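Local coordinates for regulatory protein E2 (Bovine papillomavirus type 1, PDB 2JEX), which activates or represses viral transcription and probably helps to initiate viral DNA replication by assisting the E1 protein, its N-terminal transactivation domain being the part present here, at residues S23-L26 and Q27-I30; T85-G88 and D89-W92; Y138-E142 and D143-L147. The protein carries 1 engineered substitution. All blocks are in the same frame, centred on the assembly; numbering follows the deposited sequence.

In the fold
The three contacts come in series along the transactivation domain, each closed before the next opens, and together they run from its helical part to its antiparallel sheet. Interaction 1 is the entry into helix 26-48, interaction 2 the loop that leaves helix 62-83, and interaction 3 the end of the hairpin of strands 128-140 and 145-152. Interaction 2 is the middle link: its centre is about 10 Å from that of interaction 1, met through Trp92, and about 13 Å from that of interaction 3, met through Phe87, Glu90 and Trp92. Interactions 1 and 3 do not touch, their centres being about 20 Å apart, so the 85-92 loop is one bridge between helices and sheet.

Interaction 1. Residues S23-L26 and Q27-I30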
loop_
_atom_site.group_PDB
_atom_site.type_symbol
_atom_site.label_atom_id
_atom_site.label_comp_id
_atom_site.label_asym_id
_atom_site.label_seq_id
_atom_site.Cartn_x
_atom_site.Cartn_y
_atom_site.Cartn_z
ATOM N N SER A 23 -11.971 7.699 9.652
ATOM C CA SER A 23 -12.465 8.707 8.723
ATOM C C SER A 23 -12.291 8.287 7.268
ATOM O O SER A 23 -11.423 7.472 6.932
ATOM C CB SER A 23 -11.748 10.041 8.966
ATOM O OG SER A 23 -12.256 11.065 8.132
ATOM N N ASP A 24 -13.133 8.863 6.418
ATOM C CA ASP A 24 -13.054 8.663 4.981
ATOM C C ASP A 24 -12.573 9.952 4.307
ATOM O O ASP A 24 -12.621 10.091 3.088
ATOM C CB ASP A 24 -14.407 8.179 4.432
ATOM C CG ASP A 24 -14.892 6.898 5.114
ATOM O OD1 ASP A 24 -14.103 5.920 5.218
ATOM O OD2 ASP A 24 -16.069 6.868 5.551
ATOM N N LYS A 25 -12.089 10.887 5.119
ATOM C CA LYS A 25 -11.507 12.130 4.606
ATOM C C LYS A 25 -9.979 12.078 4.582
ATOM O O LYS A 25 -9.347 11.718 5.574
ATOM C CB LYS A 25 -12.015 13.350 5.392
ATOM C CG LYS A 25 -11.237 14.647 5.140
ATOM C CD LYS A 25 -11.292 15.108 3.677
ATOM C CE LYS A 25 -10.204 16.133 3.376
ATOM N NZ LYS A 25 -10.514 17.454 4.019
ATOM N N LEU A 26 -9.410 12.446 3.434
ATOM C CA LEU A 26 -7.966 12.452 3.205
ATOM C C LEU A 26 -7.161 13.265 4.238
ATOM O O LEU A 26 -6.060 12.871 4.615
ATOM C CB LEU A 26 -7.658 12.927 1.773
ATOM C CG LEU A 26 -6.215 12.895 1.217
ATOM C CD1 LEU A 26 -5.452 11.583 1.529
ATOM C CD2 LEU A 26 -6.220 13.159 -0.285
ATOM N N GLN A 27 -7.724 14.380 4.692
ATOM C CA GLN A 27 -7.059 15.274 5.632
ATOM C C GLN A 27 -6.824 14.643 7.004
ATOM O O GLN A 27 -5.801 14.885 7.630
ATOM C CB GLN A 27 -7.837 16.584 5.773
ATOM C CG GLN A 27 -7.067 17.699 6.469
ATOM C CD GLN A 27 -5.700 17.947 5.851
ATOM O OE1 GLN A 27 -4.688 17.972 6.551
ATOM N NE2 GLN A 27 -5.667 18.127 4.530
ATOM N N ASP A 28 -7.771 13.834 7.462
ATOM C CA ASP A 28 -7.586 13.078 8.694
ATOM C C ASP A 28 -6.431 12.077 8.594
ATOM O O ASP A 28 -5.760 11.799 9.589
ATOM C CB ASP A 28 -8.878 12.359 9.070
ATOM C CG ASP A 28 -9.945 13.307 9.564
ATOM O OD1 ASP A 28 -11.078 13.250 9.041
ATOM O OD2 ASP A 28 -9.650 14.117 10.469
ATOM N N HIS A 29 -6.202 11.547 7.396
ATOM C CA HIS A 29 -5.130 10.583 7.172
ATOM C C HIS A 29 -3.770 11.265 7.034
ATOM O O HIS A 29 -2.764 10.750 7.500
ATOM C CB HIS A 29 -5.456 9.697 5.966
ATOM C CG HIS A 29 -6.767 8.985 6.098
ATOM N ND1 HIS A 29 -7.153 8.355 7.262
ATOM C CD2 HIS A 29 -7.790 8.826 5.226
ATOM C CE1 HIS A 29 -8.354 7.833 7.099
ATOM N NE2 HIS A 29 -8.761 8.099 5.871
ATOM N N ILE A 30 -3.752 12.425 6.391
ATOM C CA ILE A 30 -2.590 13.301 6.419
ATOM C C ILE A 30 -2.192 13.555 7.873
ATOM O O ILE A 30 -1.026 13.382 8.237
ATOM C CB ILE A 30 -2.857 14.632 5.663
ATOM C CG1 ILE A 30 -3.021 14.347 4.159
ATOM C CG2 ILE A 30 -1.730 15.664 5.953
ATOM C CD1 ILE A 30 -3.471 15.518 3.309
#
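The hydroxyl oxygen of Ser23 takes part in two hydrogen bonds: OG donates to Asp28 OD1 at 2.6 Å and accepts from the backbone N of Lys25 at 3.0 Å. The second bond closes an ST turn, a natural role for a serine just ahead of a helix, because its short side chain can fold back on the backbone. With OG anti to the backbone N (chi1 -177°), the hydroxyl faces along the chain toward the first turn of helix 26-48. It reaches the carboxylate of Asp28 on the anti side of OD1, 26° out of the carboxylate plane, and Lys21 adds a long, weak ion pair to the same oxygen.

The backbone winds into the helix by stages. Asp28 N and His29 N make only weak bonds, to Lys25 O and Leu26 O, whereas Ile30 N meets Leu26 O at 2.9 Å in a nearly straight helical bond. Beside this turn the side chain of Lys25 bends at chi2 (61°) and runs alongside Gln27, its CE 3.4 Å from Gln27 CB; the methylenes of a lysine can pack along a neighbour while its ammonium group suits an exposed position. The His29 ring has Lys25 O over one face, 3.3 Å from CD2, and Ser23 O at its edge near the ring plane. Its NE2 is hydrogen-bonded to Trp92 O, which implies a proton on that nitrogen. On the inner side CG of Leu26 lies 4.3 Å from CD1 of Ile30, and both side chains pack against Leu79 of helix 62-83.

Chemically, the acidic side chain of Asp28 lies in the first turn, where its negative charge probably complements the positive end of the helix dipole, while the serine hydroxyl fixes one of its oxygens.

Interaction 2. Residues T85-G88 and D89-W92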
loop_
_atom_site.group_PDB
_atom_site.type_symbol
_atom_site.label_atom_id
_atom_site.label_comp_id
_atom_site.label_asym_id
_atom_site.label_seq_id
_atom_site.Cartn_x
_atom_site.Cartn_y
_atom_site.Cartn_z
ATOM N N THR A 85 -4.862 17.398 -5.735
ATOM C CA THR A 85 -5.289 16.921 -7.055
ATOM C C THR A 85 -6.803 16.690 -7.101
ATOM O O THR A 85 -7.506 16.843 -6.097
ATOM C CB THR A 85 -4.577 15.599 -7.474
ATOM O OG1 THR A 85 -5.135 14.497 -6.749
ATOM C CG2 THR A 85 -3.073 15.659 -7.224
ATOM N N GLU A 86 -7.292 16.310 -8.277
ATOM C CA GLU A 86 -8.696 15.952 -8.474
ATOM C C GLU A 86 -9.121 14.774 -7.590
ATOM O O GLU A 86 -10.309 14.589 -7.319
ATOM C CB GLU A 86 -8.950 15.627 -9.947
ATOM C CG GLU A 86 -8.002 14.576 -10.522
ATOM C CD GLU A 86 -8.231 14.302 -11.998
ATOM O OE1 GLU A 86 -9.400 14.282 -12.445
ATOM O OE2 GLU A 86 -7.226 14.092 -12.710
ATOM N N PHE A 87 -8.140 13.997 -7.130
ATOM C CA PHE A 87 -8.405 12.773 -6.382
ATOM C C PHE A 87 -8.620 13.011 -4.895
ATOM O O PHE A 87 -9.153 12.139 -4.197
ATOM C CB PHE A 87 -7.291 11.753 -6.608
ATOM C CG PHE A 87 -6.977 11.511 -8.059
ATOM C CD1 PHE A 87 -5.723 11.830 -8.573
ATOM C CD2 PHE A 87 -7.938 10.976 -8.916
ATOM C CE1 PHE A 87 -5.430 11.610 -9.909
ATOM C CE2 PHE A 87 -7.651 10.760 -10.243
ATOM C CZ PHE A 87 -6.398 11.075 -10.745
ATOM N N GLY A 88 -8.216 14.188 -4.423
ATOM C CA GLY A 88 -8.308 14.544 -3.005
ATOM C C GLY A 88 -9.722 14.564 -2.449
ATOM O O GLY A 88 -9.923 14.296 -1.260
ATOM N N ASP A 89 -10.686 14.872 -3.323
ATOM C CA ASP A 89 -12.118 14.957 -2.991
ATOM C C ASP A 89 -12.743 13.610 -2.617
ATOM O O ASP A 89 -13.680 13.550 -1.812
ATOM C CB ASP A 89 -12.902 15.537 -4.182
ATOM C CG ASP A 89 -12.910 17.061 -4.216
ATOM O OD1 ASP A 89 -12.039 17.698 -3.580
ATOM O OD2 ASP A 89 -13.804 17.623 -4.894
ATOM N N GLU A 90 -12.229 12.545 -3.233
ATOM C CA GLU A 90 -12.734 11.179 -3.074
ATOM C C GLU A 90 -12.714 10.706 -1.614
ATOM O O GLU A 90 -11.985 11.267 -0.794
ATOM C CB GLU A 90 -11.893 10.224 -3.933
ATOM C CG GLU A 90 -11.805 10.600 -5.412
ATOM C CD GLU A 90 -10.935 9.650 -6.217
ATOM O OE1 GLU A 90 -10.631 9.974 -7.392
ATOM O OE2 GLU A 90 -10.553 8.579 -5.683
ATOM N N PRO A 91 -13.515 9.675 -1.281
ATOM C CA PRO A 91 -13.424 9.110 0.066
ATOM C C PRO A 91 -12.188 8.222 0.217
ATOM O O PRO A 91 -11.910 7.399 -0.652
ATOM C CB PRO A 91 -14.702 8.267 0.194
ATOM C CG PRO A 91 -15.489 8.495 -1.070
ATOM C CD PRO A 91 -14.529 8.982 -2.094
ATOM N N TRP A 92 -11.457 8.407 1.310
ATOM C CA TRP A 92 -10.257 7.634 1.602
ATOM C C TRP A 92 -10.352 7.106 3.014
ATOM O O TRP A 92 -10.491 7.874 3.957
ATOM C CB TRP A 92 -8.999 8.503 1.475
ATOM C CG TRP A 92 -8.680 8.876 0.070
ATOM C CD1 TRP A 92 -9.126 9.976 -0.612
ATOM C CD2 TRP A 92 -7.854 8.147 -0.840
ATOM N NE1 TRP A 92 -8.625 9.976 -1.889
ATOM C CE2 TRP A 92 -7.846 8.861 -2.060
ATOM C CE3 TRP A 92 -7.122 6.952 -0.748
ATOM C CZ2 TRP A 92 -7.128 8.423 -3.181
ATOM C CZ3 TRP A 92 -6.407 6.515 -1.865
ATOM C CH2 TRP A 92 -6.417 7.253 -3.063
HETATM O O HOH W 1 -11.742 12.490 -8.756
HETATM O O HOH W 2 -10.978 12.938 1.100
#
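Glu90 approaches the Phe87 ring at its edge, in the ring plane, with OE1 3.3 Å from CD2, while CG of Glu86 lies over the centre of one ring face, 3.7 Å above it. Ring and carboxylate planes stand 85° apart, and the electropositive C-H rim probably welcomes the acidic oxygen. At the edge of the Trp92 indole, also in plane, lie Phe87 O and a water.

The carbonyl oxygen of Phe87 is gripped twice, from opposite faces of its plane. Trp92 NE1 donates at 3.2 Å in an almost perfectly straight bond (177°), using the single N-H that makes tryptophan suitable in this buried place; Glu90 N donates from above the carbonyl plane. Because CG of Glu90 sits anti to its carbonyl carbon (chi1 -55°) and the chain is extended beyond it, the carboxylate runs alongside Phe87. One water links Glu90 OE1 to Glu86 O, and the water at the indole edge joins Gly88 O to Glu90 O, so carbonyls of the turn are partnered by bound water. Thr85 starts the turn as an ST turn, its OG1 accepting from Phe87 N at 3.1 Å.

The loop follows helix 62-83. CD2 of Leu26 in helix 26-48 packs against CA of Gly88. Toward the sheet, Tyr138 of strand 128-140 makes edge-to-face contacts with Phe87 and Trp92, and Lys112 of strand 110-120 forms a salt bridge with Glu90 and a cation-pi contact with Trp92.

Interaction 3. Residues Y138-E142 and D143-L147; sequences YMRTE and DGWQL
Trp145 carries the CB of Arg140 over its six-membered ring, 3.8 Å from the centroid and only 6° off the ring normal, a CH-pi contact. At its edge the indole meets the backbone, CZ3 lying 3.3 Å from Tyr138 O. Both polar ends turn to one partner: Glu81 of helix 62-83 makes a salt bridge with Arg140 NH1 and a hydrogen bond with Trp145 NE1. A broad aromatic that also donates an N-H, beside a long cation, therefore suits this junction of sheet and helix.

On the same face Leu147 lies alongside Tyr138, its CD1 4.1 Å from the ring centroid and offset toward the rim; CG anti to the backbone N (chi1 175°) carries the methyl over the ring. Met139 and Gln146 occupy the other face and form the hydrogen-bonded pair, Met139 N to Gln146 O at 3.1 Å and Gln146 N to Met139 O at 3.0 Å. Near the bend Thr141 N donates to Gly144 O at 2.8 Å, and the positive phi of Gly144 (52°) favours glycine there. Such cross-strand pairing across a short connection defines an antiparallel beta hairpin, here joining strands 128-140 and 145-152 within the domain's large sheet.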
loop_
_atom_site.group_PDB
_atom_site.type_symbol
_atom_site.label_atom_id
_atom_site.label_comp_id
_atom_site.label_asym_id
_atom_site.label_seq_id
_atom_site.Cartn_x
_atom_site.Cartn_y
_atom_site.Cartn_z
ATOM N N TYR A 138 -3.529 4.960 -7.826
ATOM C CA TYR A 138 -3.148 6.367 -7.894
ATOM C C TYR A 138 -1.628 6.495 -7.783
ATOM O O TYR A 138 -1.054 6.302 -6.706
ATOM C CB TYR A 138 -3.855 7.162 -6.793
ATOM C CG TYR A 138 -5.356 6.976 -6.773
ATOM C CD1 TYR A 138 -5.931 5.862 -6.153
ATOM C CD2 TYR A 138 -6.203 7.911 -7.372
ATOM C CE1 TYR A 138 -7.309 5.676 -6.136
ATOM C CE2 TYR A 138 -7.591 7.737 -7.356
ATOM C CZ TYR A 138 -8.132 6.616 -6.737
ATOM O OH TYR A 138 -9.487 6.429 -6.707
ATOM N N MET A 139 -0.990 6.812 -8.908
ATOM C CA MET A 139 0.469 6.820 -9.001
ATOM C C MET A 139 1.044 8.147 -9.478
ATOM O O MET A 139 0.489 8.802 -10.361
ATOM C CB MET A 139 0.972 5.664 -9.880
ATOM C CG MET A 139 0.053 5.276 -11.031
ATOM S SD MET A 139 0.419 3.643 -11.730
ATOM C CE MET A 139 1.949 4.002 -12.606
ATOM N N ARG A 140 2.164 8.534 -8.874
ATOM C CA ARG A 140 2.865 9.744 -9.260
ATOM C C ARG A 140 3.685 9.503 -10.518
ATOM O O ARG A 140 4.519 8.595 -10.568
ATOM C CB ARG A 140 3.756 10.264 -8.123
ATOM C CG ARG A 140 4.277 11.688 -8.360
ATOM C CD ARG A 140 4.896 12.308 -7.110
ATOM N NE ARG A 140 6.198 11.724 -6.775
ATOM C CZ ARG A 140 6.902 12.021 -5.685
ATOM N NH1 ARG A 140 6.439 12.900 -4.802
ATOM N NH2 ARG A 140 8.076 11.435 -5.475
ATOM N N THR A 141 3.404 10.312 -11.536
ATOM C CA THR A 141 4.224 10.419 -12.739
ATOM C C THR A 141 5.023 11.710 -12.579
ATOM O O THR A 141 4.902 12.391 -11.555
ATOM C CB THR A 141 3.339 10.502 -14.012
ATOM O OG1 THR A 141 2.204 9.635 -13.873
ATOM C CG2 THR A 141 4.123 10.104 -15.264
ATOM N N GLU A 142 5.840 12.049 -13.576
ATOM C CA GLU A 142 6.464 13.371 -13.633
ATOM C C GLU A 142 5.378 14.422 -13.900
ATOM O O GLU A 142 5.614 15.626 -13.785
ATOM C CB GLU A 142 7.547 13.410 -14.714
ATOM C CG GLU A 142 8.650 14.440 -14.463
ATOM C CD GLU A 142 9.499 14.122 -13.236
ATOM O OE1 GLU A 142 9.817 12.934 -13.008
ATOM O OE2 GLU A 142 9.855 15.068 -12.500
ATOM N N ASP A 143 4.188 13.932 -14.250
ATOM C CA ASP A 143 2.994 14.752 -14.462
ATOM C C ASP A 143 1.989 14.486 -13.326
ATOM O O ASP A 143 0.879 13.981 -13.564
ATOM C CB ASP A 143 2.354 14.426 -15.821
ATOM C CG ASP A 143 3.371 13.985 -16.862
ATOM O OD1 ASP A 143 3.315 12.808 -17.282
ATOM O OD2 ASP A 143 4.230 14.806 -17.249
ATOM N N GLY A 144 2.404 14.812 -12.098
ATOM C CA GLY A 144 1.591 14.627 -10.887
ATOM C C GLY A 144 1.005 13.238 -10.684
ATOM O O GLY A 144 1.459 12.258 -11.285
ATOM N N TRP A 145 -0.019 13.160 -9.838
ATOM C CA TRP A 145 -0.733 11.908 -9.588
ATOM C C TRP A 145 -1.777 11.618 -10.671
ATOM O O TRP A 145 -2.396 12.539 -11.212
ATOM C CB TRP A 145 -1.371 11.927 -8.196
ATOM C CG TRP A 145 -0.349 12.015 -7.111
ATOM C CD1 TRP A 145 0.228 13.151 -6.613
ATOM C CD2 TRP A 145 0.245 10.917 -6.400
ATOM N NE1 TRP A 145 1.137 12.830 -5.635
ATOM C CE2 TRP A 145 1.167 11.467 -5.481
ATOM C CE3 TRP A 145 0.082 9.525 -6.446
ATOM C CZ2 TRP A 145 1.923 10.671 -4.612
ATOM C CZ3 TRP A 145 0.840 8.733 -5.585
ATOM C CH2 TRP A 145 1.746 9.310 -4.683
ATOM N N GLN A 146 -1.961 10.334 -10.978
ATOM C CA GLN A 146 -2.904 9.907 -12.018
ATOM C C GLN A 146 -3.587 8.581 -11.694
ATOM O O GLN A 146 -3.001 7.708 -11.049
ATOM C CB GLN A 146 -2.211 9.819 -13.383
ATOM C CG GLN A 146 -1.103 8.774 -13.460
ATOM C CD GLN A 146 -0.678 8.468 -14.882
ATOM O OE1 GLN A 146 -0.530 9.371 -15.712
ATOM N NE2 GLN A 146 -0.468 7.187 -15.169
ATOM N N LEU A 147 -4.828 8.438 -12.150
ATOM C CA LEU A 147 -5.598 7.220 -11.922
ATOM C C LEU A 147 -5.260 6.166 -12.965
ATOM O O LEU A 147 -5.211 6.453 -14.156
ATOM C CB LEU A 147 -7.104 7.509 -11.907
ATOM C CG LEU A 147 -8.091 6.337 -11.793
ATOM C CD1 LEU A 147 -7.913 5.523 -10.510
ATOM C CD2 LEU A 147 -9.526 6.844 -11.919
#